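Local structure of TarM (Staphylococcus aureus subsp. aureus 21178, 4X7R) at residues R110-D113 with T118-A121; E341-K346 with V350-Y355. The protein is a glycosyltransferase of the GT-B clan, pairing two Rossmann-like parallel-sheet domains with a large separate antiparallel sheet, and binds uridine-5'-diphosphate. The protein carries 1 engineered substitution. All blocks are in the same frame, centred on the assembly; numbering follows the deposited sequence.

Interaction 1: R110-D113 with T118-A121; sequences RYFD and TYIA
Tyr111 O is gripped by two consecutive amides: Ile120 N lies 2.7 Å from it and Ala121 N reaches the same Tyr111 O at 3.3 Å. The first bond is the straighter at the carbonyl, with a C=O...N angle of 155° against 129° for the second. Tyr111 N returns a bond to Ala121 O at 2.8 Å, and nearer the turn Asp113 N donates to Thr118 O at 3.0 Å. On one face of the sheet the rings of Phe112 and Tyr119 lie nearly parallel but displaced, little of one ring covering the other; Tyr119 CD1 stands over the rim of one Phe112 face, 3.8 Å from Phe112 CZ. Chi1 of -174° at Tyr119 sends its ring across to Arg110 on the facing strand, whose CG comes within 3.5 Å of Tyr119 CE1. The Arg110 NE bond to Tyr119 OH is weak and bent, the main polar partner of this guanidinium being Glu104. Tyr111 and Ala121 meet on the other face, CD1 to CB at 4.2 Å. Two residues, Ile120 and Ala121, thus answer to one, Tyr111, which defines a classic beta bulge in the hairpin of strands 108-113 and 119-126.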
ATOM      1  N   ARG A 110      32.810  -6.316  16.163  1.00 70.41           N
ATOM      2  CA  ARG A 110      33.714  -6.571  15.036  1.00 67.79           C
ATOM      3  C   ARG A 110      34.655  -7.717  15.349  1.00 71.26           C
ATOM      4  O   ARG A 110      34.955  -7.965  16.520  1.00 72.68           O
ATOM      5  CB  ARG A 110      34.460  -5.314  14.582  1.00 64.89           C
ATOM      6  CG  ARG A 110      33.573  -4.340  13.823  1.00 56.43           C
ATOM      7  CD  ARG A 110      34.289  -3.026  13.546  1.00 64.38           C
ATOM      8  NE  ARG A 110      33.412  -2.068  12.873  1.00 74.37           N
ATOM      9  CZ  ARG A 110      32.591  -1.230  13.499  1.00 87.90           C
ATOM     10  NH1 ARG A 110      32.536  -1.209  14.825  1.00 79.72           N
ATOM     11  NH2 ARG A 110      31.812  -0.414  12.805  1.00 71.83           N
ATOM     12  N   TYR A 111      35.062  -8.469  14.313  1.00 65.99           N
ATOM     13  CA  TYR A 111      35.902  -9.658  14.479  1.00 65.76           C
ATOM     14  C   TYR A 111      37.140  -9.582  13.616  1.00 69.24           C
ATOM     15  O   TYR A 111      37.039  -9.277  12.433  1.00 67.81           O
ATOM     16  CB  TYR A 111      35.077 -10.955  14.238  1.00 65.36           C
ATOM     17  CG  TYR A 111      33.887 -11.057  15.168  1.00 66.12           C
ATOM     18  CD1 TYR A 111      32.703 -10.377  14.895  1.00 66.38           C
ATOM     19  CD2 TYR A 111      33.979 -11.740  16.379  1.00 67.97           C
ATOM     20  CE1 TYR A 111      31.645 -10.371  15.797  1.00 66.98           C
ATOM     21  CE2 TYR A 111      32.911 -11.771  17.274  1.00 68.98           C
ATOM     22  CZ  TYR A 111      31.745 -11.089  16.975  1.00 76.17           C
ATOM     23  OH  TYR A 111      30.680 -11.105  17.843  1.00 82.27           O
ATOM     24  N   PHE A 112      38.314  -9.821  14.226  1.00 67.49           N
ATOM     25  CA  PHE A 112      39.629  -9.736  13.585  1.00 67.84           C
ATOM     26  C   PHE A 112      40.365 -11.062  13.749  1.00 74.75           C
ATOM     27  O   PHE A 112      40.406 -11.578  14.861  1.00 75.13           O
ATOM     28  CB  PHE A 112      40.441  -8.558  14.202  1.00 70.91           C
ATOM     29  CG  PHE A 112      39.841  -7.198  13.910  1.00 71.95           C
ATOM     30  CD1 PHE A 112      38.748  -6.725  14.636  1.00 74.29           C
ATOM     31  CD2 PHE A 112      40.352  -6.396  12.895  1.00 74.09           C
ATOM     32  CE1 PHE A 112      38.155  -5.493  14.327  1.00 74.96           C
ATOM     33  CE2 PHE A 112      39.759  -5.157  12.591  1.00 76.74           C
ATOM     34  CZ  PHE A 112      38.668  -4.714  13.312  1.00 74.15           C
ATOM     35  N   ASP A 113      40.933 -11.626  12.659  1.00 73.79           N
ATOM     36  CA  ASP A 113      41.659 -12.897  12.757  1.00 75.66           C
ATOM     37  C   ASP A 113      42.961 -12.752  13.519  1.00 83.81           C
ATOM     38  O   ASP A 113      43.721 -11.823  13.265  1.00 85.04           O
ATOM     39  CB  ASP A 113      41.889 -13.560  11.386  1.00 77.02           C
ATOM     40  CG  ASP A 113      42.572 -14.922  11.462  1.00 94.05           C
ATOM     41  OD1 ASP A 113      41.886 -15.915  11.797  1.00 95.54           O
ATOM     42  OD2 ASP A 113      43.799 -14.988  11.228  1.00101.68           O
ATOM     43  N   THR A 118      43.591  -9.184  10.035  1.00 86.76           N
ATOM     44  CA  THR A 118      42.556  -8.488   9.276  1.00 83.86           C
ATOM     45  C   THR A 118      41.114  -8.667   9.768  1.00 81.81           C
ATOM     46  O   THR A 118      40.765  -9.684  10.369  1.00 80.88           O
ATOM     47  CB  THR A 118      42.744  -8.680   7.759  1.00 93.86           C
ATOM     48  OG1 THR A 118      42.157  -7.564   7.080  1.00 95.60           O
ATOM     49  CG2 THR A 118      42.153  -9.996   7.240  1.00 90.48           C
ATOM     50  N   TYR A 119      40.292  -7.657   9.464  1.00 74.36           N
ATOM     51  CA  TYR A 119      38.865  -7.512   9.728  1.00 71.61           C
ATOM     52  C   TYR A 119      38.090  -8.630   8.988  1.00 73.07           C
ATOM     53  O   TYR A 119      38.093  -8.665   7.756  1.00 72.28           O
ATOM     54  CB  TYR A 119      38.470  -6.122   9.213  1.00 71.68           C
ATOM     55  CG  TYR A 119      37.066  -5.635   9.483  1.00 71.79           C
ATOM     56  CD1 TYR A 119      36.348  -6.083  10.591  1.00 73.61           C
ATOM     57  CD2 TYR A 119      36.497  -4.633   8.701  1.00 71.65           C
ATOM     58  CE1 TYR A 119      35.068  -5.599  10.864  1.00 72.96           C
ATOM     59  CE2 TYR A 119      35.229  -4.128   8.978  1.00 71.56           C
ATOM     60  CZ  TYR A 119      34.518  -4.612  10.061  1.00 76.09           C
ATOM     61  OH  TYR A 119      33.275  -4.096  10.327  1.00 76.26           O
ATOM     62  N   ILE A 120      37.488  -9.566   9.751  1.00 68.01           N
ATOM     63  CA  ILE A 120      36.732 -10.730   9.258  1.00 65.62           C
ATOM     64  C   ILE A 120      35.228 -10.424   9.178  1.00 65.84           C
ATOM     65  O   ILE A 120      34.615 -10.599   8.118  1.00 62.58           O
ATOM     66  CB  ILE A 120      37.023 -12.010  10.125  1.00 69.36           C
ATOM     67  CG1 ILE A 120      38.531 -12.361  10.219  1.00 71.90           C
ATOM     68  CG2 ILE A 120      36.184 -13.222   9.704  1.00 68.12           C
ATOM     69  CD1 ILE A 120      39.330 -12.545   8.850  1.00 83.48           C
ATOM     70  N   ALA A 121      34.628 -10.008  10.308  1.00 61.97           N
ATOM     71  CA  ALA A 121      33.196  -9.751  10.329  1.00 60.60           C
ATOM     72  C   ALA A 121      32.725  -8.586  11.165  1.00 63.11           C
ATOM     73  O   ALA A 121      33.399  -8.138  12.085  1.00 63.59           O
ATOM     74  CB  ALA A 121      32.438 -11.016  10.725  1.00 60.41           C
TER

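Interaction 2: E341-K346 with V350-Y355; sequences ELVVKK and VKFHIY
The Phe352 ring presents its edge to the helix: Val343 CB sits near the ring plane, 3.9 Å from Phe352 CZ, while Val344 CG2 approaches obliquely, 4.3 Å from Phe352 CE1. With Phe352 CG anti to the carbonyl carbon (chi1 -72°), the outer end of the ring extends to the helix, and Val343 CG1 and CG2 each come to 4.0 Å from Phe352 CZ. Val343 is also met by Val350. Their side chains cross at about a right angle, and CG1 touches CG1 at 3.4 Å, a tight methyl-methyl contact, below the normal separation of two carbons. Helix 333-346 and strand 351-355 are the last two elements of a beta-alpha-beta unit that starts with strand 320-324, a repeating element of Rossmann-like GT-B domains; here the helix packs on the start of the strand. Val344 CG2 lies 3.9 Å from Val350 O, a carbonyl that accepts a hydrogen bond from Asn376 ND2. Outside the unit, Val343 also packs against Ala450 and Leu454 of helix 446-457. Within the strand, Lys351 sets its CE in plane at the edge of the His353 ring and gives NE2 a weak bond from NZ at 3.2 Å. At the strand's far end Tyr355 touches uridine-5'-diphosphate.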
ATOM      1  N   GLU A 341      -3.623  27.748   9.777  1.00 79.30           N
ATOM      2  CA  GLU A 341      -3.118  29.071  10.156  1.00 81.76           C
ATOM      3  C   GLU A 341      -4.217  30.147  10.054  1.00 87.05           C
ATOM      4  O   GLU A 341      -4.359  30.950  10.974  1.00 88.77           O
ATOM      5  CB  GLU A 341      -1.896  29.453   9.293  1.00 83.25           C
ATOM      6  CG  GLU A 341      -1.217  30.753   9.711  1.00 94.44           C
ATOM      7  CD  GLU A 341       0.004  31.147   8.904  1.00116.86           C
ATOM      8  OE1 GLU A 341      -0.063  31.100   7.655  1.00106.11           O
ATOM      9  OE2 GLU A 341       1.017  31.545   9.524  1.00119.14           O
ATOM     10  N   LEU A 342      -5.003  30.136   8.953  1.00 82.42           N
ATOM     11  CA  LEU A 342      -6.096  31.084   8.704  1.00 82.77           C
ATOM     12  C   LEU A 342      -7.271  30.873   9.659  1.00 88.09           C
ATOM     13  O   LEU A 342      -7.804  31.844  10.190  1.00 90.38           O
ATOM     14  CB  LEU A 342      -6.581  31.003   7.245  1.00 80.86           C
ATOM     15  CG  LEU A 342      -5.595  31.414   6.148  1.00 85.60           C
ATOM     16  CD1 LEU A 342      -6.084  30.959   4.789  1.00 83.49           C
ATOM     17  CD2 LEU A 342      -5.373  32.928   6.137  1.00 90.68           C
ATOM     18  N   VAL A 343      -7.663  29.607   9.881  1.00 83.98           N
ATOM     19  CA  VAL A 343      -8.767  29.219  10.768  1.00 83.99           C
ATOM     20  C   VAL A 343      -8.419  29.595  12.221  1.00 89.83           C
ATOM     21  O   VAL A 343      -9.230  30.242  12.889  1.00 89.85           O
ATOM     22  CB  VAL A 343      -9.150  27.713  10.610  1.00 85.87           C
ATOM     23  CG1 VAL A 343     -10.327  27.339  11.494  1.00 85.73           C
ATOM     24  CG2 VAL A 343      -9.474  27.370   9.160  1.00 83.73           C
ATOM     25  N   VAL A 344      -7.197  29.225  12.681  1.00 87.52           N
ATOM     26  CA  VAL A 344      -6.679  29.499  14.030  1.00 89.66           C
ATOM     27  C   VAL A 344      -6.541  31.010  14.307  1.00 96.69           C
ATOM     28  O   VAL A 344      -6.839  31.433  15.419  1.00 98.99           O
ATOM     29  CB  VAL A 344      -5.412  28.656  14.373  1.00 93.20           C
ATOM     30  CG1 VAL A 344      -4.781  29.067  15.701  1.00 95.52           C
ATOM     31  CG2 VAL A 344      -5.738  27.165  14.386  1.00 90.79           C
ATOM     32  N   LYS A 345      -6.159  31.820  13.288  1.00 92.90           N
ATOM     33  CA  LYS A 345      -6.052  33.282  13.442  1.00 94.96           C
ATOM     34  C   LYS A 345      -7.410  33.991  13.630  1.00 99.43           C
ATOM     35  O   LYS A 345      -7.430  35.111  14.140  1.00102.38           O
ATOM     36  CB  LYS A 345      -5.188  33.940  12.347  1.00 97.07           C
ATOM     37  CG  LYS A 345      -3.682  33.717  12.542  1.00106.47           C
ATOM     38  CD  LYS A 345      -2.821  34.735  11.792  1.00117.37           C
ATOM     39  CE  LYS A 345      -2.407  35.905  12.669  1.00127.10           C
ATOM     40  NZ  LYS A 345      -1.744  36.985  11.891  1.00130.60           N
ATOM     41  N   LYS A 346      -8.535  33.338  13.250  1.00 93.19           N
ATOM     42  CA  LYS A 346      -9.893  33.872  13.453  1.00 93.27           C
ATOM     43  C   LYS A 346     -10.615  33.193  14.635  1.00 97.15           C
ATOM     44  O   LYS A 346     -11.574  33.754  15.169  1.00 97.70           O
ATOM     45  CB  LYS A 346     -10.743  33.790  12.172  1.00 93.27           C
ATOM     46  CG  LYS A 346     -10.597  35.009  11.267  1.00107.73           C
ATOM     47  CD  LYS A 346     -11.706  35.106  10.216  1.00114.75           C
ATOM     48  CE  LYS A 346     -12.900  35.906  10.692  1.00127.80           C
ATOM     49  NZ  LYS A 346     -13.953  36.012   9.647  1.00135.89           N
ATOM     50  N   VAL A 350     -10.235  26.017  17.700  1.00 88.40           N
ATOM     51  CA  VAL A 350     -10.275  24.922  16.732  1.00 85.63           C
ATOM     52  C   VAL A 350      -8.975  24.096  16.656  1.00 88.55           C
ATOM     53  O   VAL A 350      -7.888  24.647  16.468  1.00 89.40           O
ATOM     54  CB  VAL A 350     -10.864  25.357  15.357  1.00 88.26           C
ATOM     55  CG1 VAL A 350     -10.134  26.562  14.793  1.00 89.11           C
ATOM     56  CG2 VAL A 350     -10.903  24.208  14.344  1.00 85.22           C
ATOM     57  N   LYS A 351      -9.111  22.771  16.835  1.00 82.60           N
ATOM     58  CA  LYS A 351      -8.022  21.803  16.804  1.00 81.49           C
ATOM     59  C   LYS A 351      -8.002  21.047  15.470  1.00 82.36           C
ATOM     60  O   LYS A 351      -9.061  20.750  14.911  1.00 81.17           O
ATOM     61  CB  LYS A 351      -8.167  20.793  17.959  1.00 84.67           C
ATOM     62  CG  LYS A 351      -7.856  21.339  19.356  1.00 98.37           C
ATOM     63  CD  LYS A 351      -7.965  20.245  20.445  1.00105.64           C
ATOM     64  CE  LYS A 351      -6.805  19.261  20.484  1.00104.33           C
ATOM     65  NZ  LYS A 351      -7.130  18.034  21.260  1.00102.49           N
ATOM     66  N   PHE A 352      -6.797  20.709  14.983  1.00 76.54           N
ATOM     67  CA  PHE A 352      -6.601  19.947  13.758  1.00 72.84           C
ATOM     68  C   PHE A 352      -5.828  18.684  14.107  1.00 76.38           C
ATOM     69  O   PHE A 352      -4.691  18.760  14.585  1.00 76.89           O
ATOM     70  CB  PHE A 352      -5.893  20.782  12.669  1.00 74.00           C
ATOM     71  CG  PHE A 352      -6.733  21.878  12.046  1.00 75.46           C
ATOM     72  CD1 PHE A 352      -6.967  23.072  12.721  1.00 80.36           C
ATOM     73  CD2 PHE A 352      -7.261  21.731  10.769  1.00 75.61           C
ATOM     74  CE1 PHE A 352      -7.751  24.080  12.147  1.00 81.20           C
ATOM     75  CE2 PHE A 352      -8.036  22.747  10.192  1.00 78.40           C
ATOM     76  CZ  PHE A 352      -8.277  23.912  10.886  1.00 78.21           C
ATOM     77  N   HIS A 353      -6.486  17.519  13.931  1.00 71.85           N
ATOM     78  CA  HIS A 353      -5.926  16.193  14.201  1.00 70.72           C
ATOM     79  C   HIS A 353      -5.556  15.543  12.884  1.00 71.40           C
ATOM     80  O   HIS A 353      -6.443  15.201  12.092  1.00 70.91           O
ATOM     81  CB  HIS A 353      -6.937  15.308  14.951  1.00 71.96           C
ATOM     82  CG  HIS A 353      -7.173  15.679  16.383  1.00 78.10           C
ATOM     83  ND1 HIS A 353      -7.761  14.788  17.260  1.00 80.59           N
ATOM     84  CD2 HIS A 353      -6.909  16.832  17.044  1.00 81.69           C
ATOM     85  CE1 HIS A 353      -7.838  15.423  18.416  1.00 82.04           C
ATOM     86  NE2 HIS A 353      -7.338  16.654  18.332  1.00 83.24           N
ATOM     87  N   ILE A 354      -4.247  15.375  12.642  1.00 64.62           N
ATOM     88  CA  ILE A 354      -3.747  14.800  11.404  1.00 61.13           C
ATOM     89  C   ILE A 354      -3.150  13.422  11.668  1.00 64.66           C
ATOM     90  O   ILE A 354      -2.120  13.312  12.336  1.00 65.44           O
ATOM     91  CB  ILE A 354      -2.779  15.772  10.654  1.00 64.03           C
ATOM     92  CG1 ILE A 354      -3.390  17.197  10.521  1.00 64.92           C
ATOM     93  CG2 ILE A 354      -2.372  15.204   9.286  1.00 62.49           C
ATOM     94  CD1 ILE A 354      -2.470  18.265   9.972  1.00 67.80           C
ATOM     95  N   TYR A 355      -3.805  12.371  11.140  1.00 59.44           N
ATOM     96  CA  TYR A 355      -3.368  10.985  11.285  1.00 58.74           C
ATOM     97  C   TYR A 355      -2.680  10.470  10.042  1.00 62.29           C
ATOM     98  O   TYR A 355      -3.036  10.862   8.926  1.00 60.74           O
ATOM     99  CB  TYR A 355      -4.552  10.069  11.625  1.00 59.36           C
ATOM    100  CG  TYR A 355      -5.076  10.243  13.034  1.00 62.42           C
ATOM    101  CD1 TYR A 355      -6.044  11.200  13.327  1.00 64.06           C
ATOM    102  CD2 TYR A 355      -4.618   9.434  14.076  1.00 64.26           C
ATOM    103  CE1 TYR A 355      -6.544  11.351  14.618  1.00 65.53           C
ATOM    104  CE2 TYR A 355      -5.116   9.576  15.372  1.00 66.69           C
ATOM    105  CZ  TYR A 355      -6.072  10.543  15.636  1.00 72.74           C
ATOM    106  OH  TYR A 355      -6.574  10.692  16.900  1.00 79.10           O
TER

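In the fold
Interaction 1 is a surface contact, about 41 Å from the chain centre in the separate antiparallel sheet, whereas every touching residue of interaction 2 is buried, in the domain built on the six-stranded parallel sheet that includes strand 351-355. No element is common to both: their centres are 56 Å apart and their nearest atoms about 36 Å. Each joins consecutive secondary-structure elements, but by different chemistry. Neighbouring strands in 110-113 and 118-121 are tied by backbone hydrogen bonds, with aromatic and charged side chains added on the sheet faces. Between segments 341-346 and 350-355 the side-chain packing is apolar, valine on valine and valine on phenylalanine, without hydrogen bonds, and buries 183 Å² against 398 Å² in interaction 1.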